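Local coordinates for protein N-glycosylase/DNA lyase (PDB 3FHF) that belongs to the helix-hairpin-helix clan of DNA glycosylases and is a single-chain, mainly helical protein, at residues F33-F36 / K37-N41; S175-K178 / Y179-E183; I182-I185 / L186-I189. All coordinates share one frame; numbering follows the deposited sequence.

Interaction 1: residues F33-F36 / K37-N41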
loop_
_atom_site.group_PDB
_atom_site.type_symbol
_atom_site.label_atom_id
_atom_site.label_comp_id
_atom_site.label_asym_id
_atom_site.label_seq_id
_atom_site.Cartn_x
_atom_site.Cartn_y
_atom_site.Cartn_z
ATOM N N PHE A 33 1.937 -9.830 6.824
ATOM C CA PHE A 33 1.774 -9.685 5.370
ATOM C C PHE A 33 2.298 -10.951 4.693
ATOM O O PHE A 33 1.682 -11.478 3.772
ATOM C CB PHE A 33 2.566 -8.484 4.827
ATOM C CG PHE A 33 2.150 -7.154 5.402
ATOM C CD1 PHE A 33 0.845 -6.930 5.806
ATOM C CD2 PHE A 33 3.070 -6.113 5.507
ATOM C CE1 PHE A 33 0.451 -5.691 6.308
ATOM C CE2 PHE A 33 2.690 -4.862 6.010
ATOM C CZ PHE A 33 1.383 -4.651 6.411
ATOM N N LYS A 34 3.447 -11.430 5.159
ATOM C CA LYS A 34 4.068 -12.630 4.608
ATOM C C LYS A 34 3.191 -13.864 4.763
ATOM O O LYS A 34 3.277 -14.795 3.957
ATOM C CB LYS A 34 5.413 -12.898 5.284
ATOM C CG LYS A 34 6.507 -11.909 4.944
ATOM C CD LYS A 34 7.011 -12.108 3.530
ATOM C CE LYS A 34 8.145 -11.150 3.217
ATOM N NZ LYS A 34 8.749 -11.466 1.898
ATOM N N SER A 35 2.362 -13.884 5.799
ATOM C CA SER A 35 1.498 -15.034 6.028
ATOM C C SER A 35 0.478 -15.236 4.899
ATOM O O SER A 35 -0.107 -16.310 4.770
ATOM C CB SER A 35 0.786 -14.919 7.384
ATOM O OG SER A 35 -0.294 -13.999 7.353
ATOM N N PHE A 36 0.269 -14.214 4.072
ATOM C CA PHE A 36 -0.675 -14.349 2.967
ATOM C C PHE A 36 -0.254 -15.431 1.979
ATOM O O PHE A 36 -1.067 -15.908 1.189
ATOM C CB PHE A 36 -0.858 -13.009 2.247
ATOM C CG PHE A 36 -1.933 -12.158 2.850
ATOM C CD1 PHE A 36 -3.223 -12.168 2.324
ATOM C CD2 PHE A 36 -1.678 -11.406 3.991
ATOM C CE1 PHE A 36 -4.245 -11.447 2.929
ATOM C CE2 PHE A 36 -2.693 -10.681 4.605
ATOM C CZ PHE A 36 -3.980 -10.700 4.076
ATOM N N LYS A 37 1.010 -15.832 2.026
ATOM C CA LYS A 37 1.467 -16.874 1.122
ATOM C C LYS A 37 0.663 -18.146 1.415
ATOM O O LYS A 37 0.488 -18.995 0.546
ATOM C CB LYS A 37 2.965 -17.138 1.314
ATOM C CG LYS A 37 3.624 -17.819 0.120
ATOM C CD LYS A 37 3.162 -19.257 -0.033
ATOM C CE LYS A 37 3.385 -19.780 -1.441
ATOM N NZ LYS A 37 2.411 -19.171 -2.387
ATOM N N ASN A 38 0.152 -18.256 2.636
ATOM C CA ASN A 38 -0.631 -19.422 3.033
ATOM C C ASN A 38 -2.141 -19.203 3.012
ATOM O O ASN A 38 -2.910 -20.144 3.213
ATOM C CB ASN A 38 -0.209 -19.879 4.430
ATOM C CG ASN A 38 1.259 -20.223 4.505
ATOM O OD1 ASN A 38 1.766 -20.994 3.690
ATOM N ND2 ASN A 38 1.955 -19.651 5.483
ATOM N N LYS A 39 -2.573 -17.972 2.771
ATOM C CA LYS A 39 -3.998 -17.669 2.740
ATOM C C LYS A 39 -4.618 -17.961 1.371
ATOM O O LYS A 39 -3.915 -18.072 0.377
ATOM C CB LYS A 39 -4.236 -16.208 3.139
ATOM C CG LYS A 39 -3.950 -15.927 4.611
ATOM C CD LYS A 39 -4.209 -14.468 4.965
ATOM C CE LYS A 39 -4.067 -14.223 6.458
ATOM N NZ LYS A 39 -2.767 -14.726 6.968
ATOM N N SER A 40 -5.941 -18.076 1.338
ATOM C CA SER A 40 -6.666 -18.400 0.110
ATOM C C SER A 40 -6.902 -17.234 -0.844
ATOM O O SER A 40 -6.720 -16.066 -0.487
ATOM C CB SER A 40 -8.021 -18.990 0.466
ATOM O OG SER A 40 -8.880 -17.964 0.944
ATOM N N ASN A 41 -7.327 -17.573 -2.060
ATOM C CA ASN A 41 -7.631 -16.580 -3.085
ATOM C C ASN A 41 -8.634 -15.582 -2.540
ATOM O O ASN A 41 -8.547 -14.389 -2.811
ATOM C CB ASN A 41 -8.251 -17.244 -4.321
ATOM C CG ASN A 41 -7.218 -17.718 -5.314
ATOM O OD1 ASN A 41 -6.494 -16.918 -5.909
ATOM N ND2 ASN A 41 -7.154 -19.026 -5.512
HETATM O O HOH W 1 -1.501 -17.822 7.037
#
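Lys39 folds back over the ring of Phe36, and this is the main side-chain contact of the turn. Its CD atom lies 3.6 Å from the centroid of the Phe36 ring, only 12° off the ring normal. This is a CH-pi contact over the middle of one face. The ammonium group stands farther above the same face. Lys39 NZ is 4.8 Å from the Phe36 ring centroid, a longer cation-pi contact.

The polar end of Lys39 has a firmer partner in Ser35. The lysine chain runs straight from CB to CE and then bends at its last torsion (chi4 52°), which turns the amine toward the serine. Lys39 NZ donates to Ser35 OG at 2.6 Å. The serine hydroxyl also bonds to Glu32 O, one turn back, so it links the amine to the preceding helix. One water donates to Ser35 O at 3.1 Å and accepts a weak bond from Lys39 NZ.

The backbone is held by three successive bonds that each span three residues. Lys37 N donates to Lys34 O at 3.2 Å. Asn38 N donates to Ser35 O at 2.9 Å, and Lys39 N to Phe36 O at 3.0 Å. The spacing is that of 3-10 turns, and it keeps Ser35 and Phe36 within range of Lys39.

The contact lies at the surface, where the chain passes from helix 22-34 to helix 41-54. Ser40 is the N-cap of the second helix. Trp44 of that helix packs edge-to-face with the Phe36 ring and donates through NE1 to Phe36 O. Beside the turn, Lys37 forms a salt bridge with Glu114, and Lys34 forms one with Asp148.

Interaction 2: residues S175-K178 / Y179-E183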
loop_
_atom_site.group_PDB
_atom_site.type_symbol
_atom_site.label_atom_id
_atom_site.label_comp_id
_atom_site.label_asym_id
_atom_site.label_seq_id
_atom_site.Cartn_x
_atom_site.Cartn_y
_atom_site.Cartn_z
ATOM N N SER A 175 3.067 8.958 -13.608
ATOM C CA SER A 175 3.075 8.062 -14.753
ATOM C C SER A 175 3.933 6.881 -14.314
ATOM O O SER A 175 4.691 6.994 -13.346
ATOM C CB SER A 175 3.719 8.738 -15.959
ATOM O OG SER A 175 5.096 8.959 -15.723
ATOM N N ARG A 176 3.817 5.754 -15.010
ATOM C CA ARG A 176 4.612 4.584 -14.666
ATOM C C ARG A 176 6.064 5.008 -14.507
ATOM O O ARG A 176 6.719 4.689 -13.516
ATOM C CB ARG A 176 4.509 3.524 -15.768
ATOM C CG ARG A 176 5.478 2.360 -15.599
ATOM C CD ARG A 176 5.415 1.406 -16.783
ATOM N NE ARG A 176 6.474 0.397 -16.740
ATOM C CZ ARG A 176 6.540 -0.587 -15.847
ATOM N NH1 ARG A 176 5.605 -0.710 -14.915
ATOM N NH2 ARG A 176 7.548 -1.447 -15.885
ATOM N N ARG A 177 6.553 5.747 -15.496
ATOM C CA ARG A 177 7.926 6.228 -15.505
ATOM C C ARG A 177 8.312 7.004 -14.254
ATOM O O ARG A 177 9.386 6.795 -13.695
ATOM C CB ARG A 177 8.153 7.121 -16.728
ATOM C CG ARG A 177 9.545 7.736 -16.804
ATOM C CD ARG A 177 9.595 8.851 -17.837
ATOM N NE ARG A 177 8.614 9.892 -17.544
ATOM C CZ ARG A 177 8.639 10.660 -16.460
ATOM N NH1 ARG A 177 9.601 10.513 -15.559
ATOM N NH2 ARG A 177 7.692 11.567 -16.270
ATOM N N LYS A 178 7.443 7.913 -13.829
ATOM C CA LYS A 178 7.725 8.734 -12.657
ATOM C C LYS A 178 7.628 7.926 -11.368
ATOM O O LYS A 178 8.378 8.158 -10.422
ATOM C CB LYS A 178 6.750 9.912 -12.594
ATOM C CG LYS A 178 7.085 10.943 -11.521
ATOM C CD LYS A 178 8.448 11.577 -11.768
ATOM C CE LYS A 178 8.765 12.645 -10.726
ATOM N NZ LYS A 178 10.086 13.305 -10.973
ATOM N N TYR A 179 6.699 6.979 -11.336
ATOM C CA TYR A 179 6.525 6.164 -10.143
ATOM C C TYR A 179 7.774 5.335 -9.891
ATOM O O TYR A 179 8.300 5.319 -8.781
ATOM C CB TYR A 179 5.295 5.260 -10.286
ATOM C CG TYR A 179 4.806 4.704 -8.965
ATOM C CD1 TYR A 179 5.445 3.621 -8.359
ATOM C CD2 TYR A 179 3.728 5.289 -8.302
ATOM C CE1 TYR A 179 5.019 3.133 -7.115
ATOM C CE2 TYR A 179 3.293 4.807 -7.056
ATOM C CZ TYR A 179 3.944 3.728 -6.472
ATOM O OH TYR A 179 3.515 3.253 -5.239
ATOM N N LEU A 180 8.259 4.659 -10.929
ATOM C CA LEU A 180 9.451 3.827 -10.808
ATOM C C LEU A 180 10.666 4.660 -10.467
ATOM O O LEU A 180 11.577 4.191 -9.787
ATOM C CB LEU A 180 9.721 3.063 -12.110
ATOM C CG LEU A 180 8.862 1.833 -12.408
ATOM C CD1 LEU A 180 7.400 2.225 -12.448
ATOM C CD2 LEU A 180 9.296 1.217 -13.735
ATOM N N GLU A 181 10.687 5.895 -10.953
ATOM C CA GLU A 181 11.804 6.788 -10.687
ATOM C C GLU A 181 11.849 7.154 -9.206
ATOM O O GLU A 181 12.899 7.079 -8.569
ATOM C CB GLU A 181 11.674 8.056 -11.535
ATOM C CG GLU A 181 12.772 9.074 -11.306
ATOM C CD GLU A 181 12.595 10.315 -12.165
ATOM O OE1 GLU A 181 12.543 10.174 -13.407
ATOM O OE2 GLU A 181 12.508 11.429 -11.603
ATOM N N ILE A 182 10.705 7.552 -8.656
ATOM C CA ILE A 182 10.645 7.924 -7.246
ATOM C C ILE A 182 10.809 6.698 -6.344
ATOM O O ILE A 182 11.355 6.793 -5.250
ATOM C CB ILE A 182 9.326 8.653 -6.931
ATOM C CG1 ILE A 182 9.329 10.016 -7.634
ATOM C CG2 ILE A 182 9.157 8.819 -5.428
ATOM C CD1 ILE A 182 8.094 10.831 -7.407
ATOM N N GLU A 183 10.334 5.550 -6.809
ATOM C CA GLU A 183 10.463 4.309 -6.049
ATOM C C GLU A 183 11.948 3.968 -5.846
ATOM O O GLU A 183 12.352 3.500 -4.779
ATOM C CB GLU A 183 9.736 3.180 -6.791
ATOM C CG GLU A 183 9.996 1.780 -6.262
ATOM C CD GLU A 183 9.037 0.755 -6.845
ATOM O OE1 GLU A 183 8.008 0.455 -6.196
ATOM O OE2 GLU A 183 9.306 0.255 -7.961
HETATM O O HOH W 2 12.239 12.092 -9.148
#
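A salt-bridge network of Arg177, Lys178 and Glu181 runs along the capped N-terminal end of helix 176-192. Glu181 is the acidic partner of both basic residues. Lys178 NZ donates to Glu181 OE2 at 3.1 Å and meets it from above the carboxylate plane, 46° out of it. A water spans the same pair, accepting from Lys178 NZ and donating to Glu181 OE2 at 2.6 Å. The other oxygen faces Arg177. Glu181 OE1 lies in the plane of that guanidinium, at its edge, but 3.7 Å from Arg177 NH1. This is a long ion pair, and the two planar groups are turned 50° apart.

The bend of Lys178 at its second torsion (chi2 62°) carries its chain toward the following turn. There Lys178 CE packs on Ile182 CD1 at 3.8 Å. Elsewhere on the helix, Leu180 CD2 sits over the centre of one face of the Arg176 guanidinium, 3.8 Å from Arg176 NH2.

Ser175 is the N-cap. Its OG accepts from Lys178 N at 3.2 Å, while Ser175 O accepts from Tyr179 N at 2.8 Å. Ile182 N continues the helical pattern with a bond to Lys178 O.

The charged network faces outward, and other side chains tie the helix inward. Tyr179 OH bonds to Ala151 O and Ile153 N in a neighbouring loop. Arg176 NH1 bonds to Tyr135 OH, at the start of helix 135-144. Ile182 rests on Leu158 and Leu161 of helix 155-163.

Interaction 3: residues I182-I185 / L186-I189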
loop_
_atom_site.group_PDB
_atom_site.type_symbol
_atom_site.label_atom_id
_atom_site.label_comp_id
_atom_site.label_asym_id
_atom_site.label_seq_id
_atom_site.Cartn_x
_atom_site.Cartn_y
_atom_site.Cartn_z
ATOM N N ILE A 182 10.705 7.552 -8.656
ATOM C CA ILE A 182 10.645 7.924 -7.246
ATOM C C ILE A 182 10.809 6.698 -6.344
ATOM O O ILE A 182 11.355 6.793 -5.250
ATOM C CB ILE A 182 9.326 8.653 -6.931
ATOM C CG1 ILE A 182 9.329 10.016 -7.634
ATOM C CG2 ILE A 182 9.157 8.819 -5.428
ATOM C CD1 ILE A 182 8.094 10.831 -7.407
ATOM N N GLU A 183 10.334 5.550 -6.809
ATOM C CA GLU A 183 10.463 4.309 -6.049
ATOM C C GLU A 183 11.948 3.968 -5.846
ATOM O O GLU A 183 12.352 3.500 -4.779
ATOM C CB GLU A 183 9.736 3.180 -6.791
ATOM C CG GLU A 183 9.996 1.780 -6.262
ATOM C CD GLU A 183 9.037 0.755 -6.845
ATOM O OE1 GLU A 183 8.008 0.455 -6.196
ATOM O OE2 GLU A 183 9.306 0.255 -7.961
ATOM N N ASN A 184 12.765 4.224 -6.864
ATOM C CA ASN A 184 14.194 3.947 -6.777
ATOM C C ASN A 184 14.939 4.804 -5.757
ATOM O O ASN A 184 15.920 4.356 -5.165
ATOM C CB ASN A 184 14.845 4.080 -8.157
ATOM C CG ASN A 184 14.977 2.745 -8.858
ATOM O OD1 ASN A 184 15.691 1.861 -8.383
ATOM N ND2 ASN A 184 14.284 2.585 -9.983
ATOM N N ILE A 185 14.487 6.036 -5.554
ATOM C CA ILE A 185 15.122 6.897 -4.560
ATOM C C ILE A 185 14.811 6.286 -3.181
ATOM O O ILE A 185 15.687 6.128 -2.334
ATOM C CB ILE A 185 14.554 8.339 -4.625
ATOM C CG1 ILE A 185 14.915 8.980 -5.969
ATOM C CG2 ILE A 185 15.124 9.183 -3.481
ATOM C CD1 ILE A 185 14.207 10.292 -6.225
ATOM N N LEU A 186 13.551 5.925 -2.975
ATOM C CA LEU A 186 13.138 5.329 -1.712
ATOM C C LEU A 186 13.876 4.022 -1.496
ATOM O O LEU A 186 14.249 3.694 -0.372
ATOM C CB LEU A 186 11.626 5.087 -1.705
ATOM C CG LEU A 186 10.767 6.359 -1.705
ATOM C CD1 LEU A 186 9.308 6.012 -1.919
ATOM C CD2 LEU A 186 10.950 7.090 -0.386
ATOM N N ARG A 187 14.091 3.283 -2.578
ATOM C CA ARG A 187 14.801 2.012 -2.503
ATOM C C ARG A 187 16.241 2.248 -2.037
ATOM O O ARG A 187 16.772 1.465 -1.249
ATOM C CB ARG A 187 14.772 1.311 -3.870
ATOM C CG ARG A 187 15.460 -0.063 -3.897
ATOM C CD ARG A 187 15.274 -0.762 -5.245
ATOM N NE ARG A 187 13.899 -1.217 -5.464
ATOM C CZ ARG A 187 13.070 -0.714 -6.374
ATOM N NH1 ARG A 187 13.463 0.274 -7.170
ATOM N NH2 ARG A 187 11.842 -1.203 -6.494
ATOM N N ASP A 188 16.869 3.327 -2.512
ATOM C CA ASP A 188 18.244 3.650 -2.099
ATOM C C ASP A 188 18.267 4.021 -0.614
ATOM O O ASP A 188 19.161 3.611 0.129
ATOM C CB ASP A 188 18.817 4.821 -2.910
ATOM C CG ASP A 188 19.002 4.490 -4.383
ATOM O OD1 ASP A 188 19.442 3.362 -4.690
ATOM O OD2 ASP A 188 18.720 5.365 -5.234
ATOM N N ILE A 189 17.293 4.817 -0.185
ATOM C CA ILE A 189 17.218 5.193 1.222
ATOM C C ILE A 189 17.095 3.906 2.037
ATOM O O ILE A 189 17.781 3.726 3.040
ATOM C CB ILE A 189 16.001 6.111 1.495
ATOM C CG1 ILE A 189 16.279 7.504 0.920
ATOM C CG2 ILE A 189 15.724 6.198 3.000
ATOM C CD1 ILE A 189 15.086 8.438 0.940
HETATM O O HOH W 3 11.575 1.460 -9.312
HETATM O O HOH W 4 17.319 1.562 -6.553
#
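Arg187 leaves the helix with CG trans to its own backbone N (chi1 -178°) and then bends at chi3 (-71°), which turns its guanidinium back over the preceding turn toward Glu183 and Asn184. The two terminal nitrogens go to different partners. Arg187 NH2 donates to Glu183 OE2 at 3.3 Å, a weak bond within a salt bridge. The carboxylate and guanidinium planes are 69° apart, so this is not a flat, two-pronged pair. Arg187 NH1 donates to Asn184 OD1 at 3.0 Å, also weakly. The Asn184 and Arg187 side chains lie side by side and point the same way.

A water at the edge of the guanidinium adds a second route. It accepts from Arg187 NH1 at 3.1 Å and donates to Glu183 OE2 at 2.9 Å.

Regular helical bonds run beneath these groups. Arg187 N donates to Glu183 O at 2.8 Å, and Ile189 N to Ile185 O at 3.0 Å. The apolar pair Ile182 and Leu186 touches only loosely.

Stronger partners of the charged ends lie outside this helix. Arg187 NE forms a salt bridge with Asp149, and Glu183 OE1 takes Ala151 N and Arg123 NH1. Leu186 and Arg187 also pack on Leu197 of helix 197-209, while Ile189 touches Tyr166 in a loop.

Overall arrangement
Interaction 1 comes first along the chain, at the turn between helices 22-34 and 41-54. Interactions 2 and 3 follow much later, and both lie on helix 176-192. These two share Ile182 and Glu183, and their centres are about 10 Å apart. Together they trace this helix from its N-cap through about four turns. Interaction 1 stands apart: its centre is about 28 Å from that of interaction 2 and about 26 Å from that of interaction 3, and its nearest atoms are about 14 Å from either. All three belong to the 8-oxoguanine DNA glycosylase part of the chain. They are local contacts, two along one helix and one in the turn between two others, in an all-helical fold.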